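Putative Acetyltransferase (Pyrococcus horikoshii, PDB 3DDD) binds coenzyme A and is probably an acyltransferase of the GNAT family. Local coordinates at residues R237-P242 / E250-F255. Numbering follows the deposited sequence.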
# COMPACT_ATOMS: atom_id res chain seq x y z
N ARG A 237 -3.93 -15.24 -4.08
CA ARG A 237 -4.75 -15.13 -5.25
C ARG A 237 -4.57 -13.76 -5.94
O ARG A 237 -5.15 -13.54 -6.98
CB ARG A 237 -6.22 -15.32 -4.86
CG ARG A 237 -6.55 -16.74 -4.36
CD ARG A 237 -6.32 -17.81 -5.45
NE ARG A 237 -6.64 -19.17 -5.01
CZ ARG A 237 -5.83 -19.98 -4.33
NH1 ARG A 237 -4.61 -19.61 -3.94
NH2 ARG A 237 -6.26 -21.17 -3.97
N GLU A 238 -3.83 -12.83 -5.34
CA GLU A 238 -3.64 -11.53 -5.93
C GLU A 238 -2.20 -11.03 -5.79
O GLU A 238 -1.55 -11.31 -4.80
CB GLU A 238 -4.56 -10.51 -5.29
CG GLU A 238 -6.05 -10.75 -5.51
CD GLU A 238 -6.88 -9.55 -5.06
OE1 GLU A 238 -6.37 -8.74 -4.22
OE2 GLU A 238 -8.02 -9.40 -5.56
N ILE A 239 -1.77 -10.26 -6.79
CA ILE A 239 -0.44 -9.70 -6.87
C ILE A 239 -0.54 -8.36 -7.58
O ILE A 239 -1.35 -8.17 -8.50
CB ILE A 239 0.55 -10.67 -7.62
CG1 ILE A 239 1.98 -10.14 -7.58
CG2 ILE A 239 0.06 -10.91 -9.02
CD1 ILE A 239 3.08 -11.06 -8.05
N ILE A 240 0.24 -7.38 -7.13
CA ILE A 240 0.25 -6.08 -7.76
C ILE A 240 1.66 -5.88 -8.32
O ILE A 240 2.63 -5.71 -7.56
CB ILE A 240 -0.13 -4.93 -6.79
CG1 ILE A 240 -1.50 -5.17 -6.17
CG2 ILE A 240 -0.15 -3.65 -7.51
CD1 ILE A 240 -1.80 -4.28 -4.97
N ILE A 241 1.72 -5.87 -9.65
CA ILE A 241 2.94 -5.88 -10.42
C ILE A 241 3.27 -4.48 -10.95
O ILE A 241 2.41 -3.85 -11.56
CB ILE A 241 2.76 -6.81 -11.64
CG1 ILE A 241 2.53 -8.25 -11.17
CG2 ILE A 241 3.96 -6.76 -12.52
CD1 ILE A 241 2.37 -9.18 -12.34
N PRO A 242 4.52 -4.03 -10.79
CA PRO A 242 4.92 -2.80 -11.45
C PRO A 242 5.08 -3.10 -12.93
O PRO A 242 5.78 -4.04 -13.28
CB PRO A 242 6.27 -2.47 -10.80
CG PRO A 242 6.52 -3.49 -9.78
CD PRO A 242 5.63 -4.66 -10.07
N GLU A 250 5.09 -11.70 -17.52
CA GLU A 250 5.27 -13.03 -18.12
C GLU A 250 5.15 -14.13 -17.08
O GLU A 250 4.62 -15.18 -17.35
CB GLU A 250 6.63 -13.13 -18.81
CG GLU A 250 6.86 -14.42 -19.61
CD GLU A 250 5.91 -14.59 -20.82
OE1 GLU A 250 5.35 -13.57 -21.33
OE2 GLU A 250 5.73 -15.75 -21.26
N LEU A 251 5.66 -13.86 -15.88
CA LEU A 251 5.67 -14.80 -14.77
C LEU A 251 4.26 -15.25 -14.42
O LEU A 251 3.98 -16.43 -14.24
CB LEU A 251 6.32 -14.12 -13.53
CG LEU A 251 6.39 -14.92 -12.21
CD1 LEU A 251 7.64 -15.78 -12.15
CD2 LEU A 251 6.32 -14.00 -10.98
N ILE A 252 3.34 -14.30 -14.31
CA ILE A 252 2.01 -14.62 -13.79
C ILE A 252 1.09 -15.29 -14.82
O ILE A 252 0.06 -15.85 -14.45
CB ILE A 252 1.33 -13.40 -13.15
CG1 ILE A 252 1.11 -12.28 -14.17
CG2 ILE A 252 2.20 -12.92 -11.98
CD1 ILE A 252 -0.02 -11.33 -13.78
N LYS A 253 1.50 -15.28 -16.09
CA LYS A 253 0.68 -15.84 -17.15
C LYS A 253 0.30 -17.29 -16.94
O LYS A 253 -0.78 -17.69 -17.34
CB LYS A 253 1.37 -15.66 -18.51
CG LYS A 253 1.31 -14.21 -19.02
CD LYS A 253 2.05 -14.01 -20.40
CE LYS A 253 1.85 -12.57 -20.93
NZ LYS A 253 2.87 -12.20 -21.95
N ILE A 254 1.15 -18.07 -16.29
CA ILE A 254 0.80 -19.50 -16.07
C ILE A 254 -0.38 -19.68 -15.10
O ILE A 254 -0.94 -20.78 -14.98
CB ILE A 254 2.02 -20.35 -15.59
CG1 ILE A 254 2.67 -19.74 -14.34
CG2 ILE A 254 3.02 -20.49 -16.72
CD1 ILE A 254 3.71 -20.62 -13.70
N PHE A 255 -0.76 -18.61 -14.41
CA PHE A 255 -1.91 -18.63 -13.51
C PHE A 255 -3.19 -18.17 -14.24
O PHE A 255 -4.23 -18.05 -13.64
CB PHE A 255 -1.64 -17.74 -12.29
CG PHE A 255 -0.51 -18.23 -11.41
CD1 PHE A 255 0.79 -17.85 -11.65
CD2 PHE A 255 -0.78 -19.02 -10.31
CE1 PHE A 255 1.83 -18.28 -10.82
CE2 PHE A 255 0.24 -19.48 -9.47
CZ PHE A 255 1.55 -19.10 -9.74
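Ile252, on the segment 250-255 that continues helix 246-252, packs against Ile239 and Ile241 of strand 238-242, a compact example of a helix packing on a sheet through a few branched aliphatic groups. From CB the side chain forks. One branch is the CG2 methyl: CG2 of Ile252 sits 3.8 Å from CD1 of Ile241 and 4.2 Å from CG2 of Ile239, and so touches both strand residues. The other branch begins with CG1 of Ile252, lodged between the backbone N and the carbonyl carbon (chi1 63°) and itself 3.8 Å from CD1 of Ile241. Beyond it, CD1 of Ile252 ends the chain 3.5 Å from CD1 of Ile241, and these two side chains meet tip to tip; since Ile252 was modelled in two conformers, these distances describe one of them. Ile241 reaches toward Ile252 with its long branch extended (chi2 -179°), whereas Ile239 offers its CG2 methyl and crosses Ile252 at a slant. All three isoleucines are buried, and no hydrogen bond joins the segments. Tyr148 of the neighbouring strand 140-149 touches both Ile241 and Ile252, while Leu251 touches Leu228 of helix 221-233. Exposed Lys253 and Glu250 form a salt bridge within their own segment, NZ of Lys253 to OE1 of Glu250 2.9 Å. The arrangement is the helix-on-sheet layer of an alpha/beta fold, here within the C-terminal GNAT domain and away from the coenzyme A pocket.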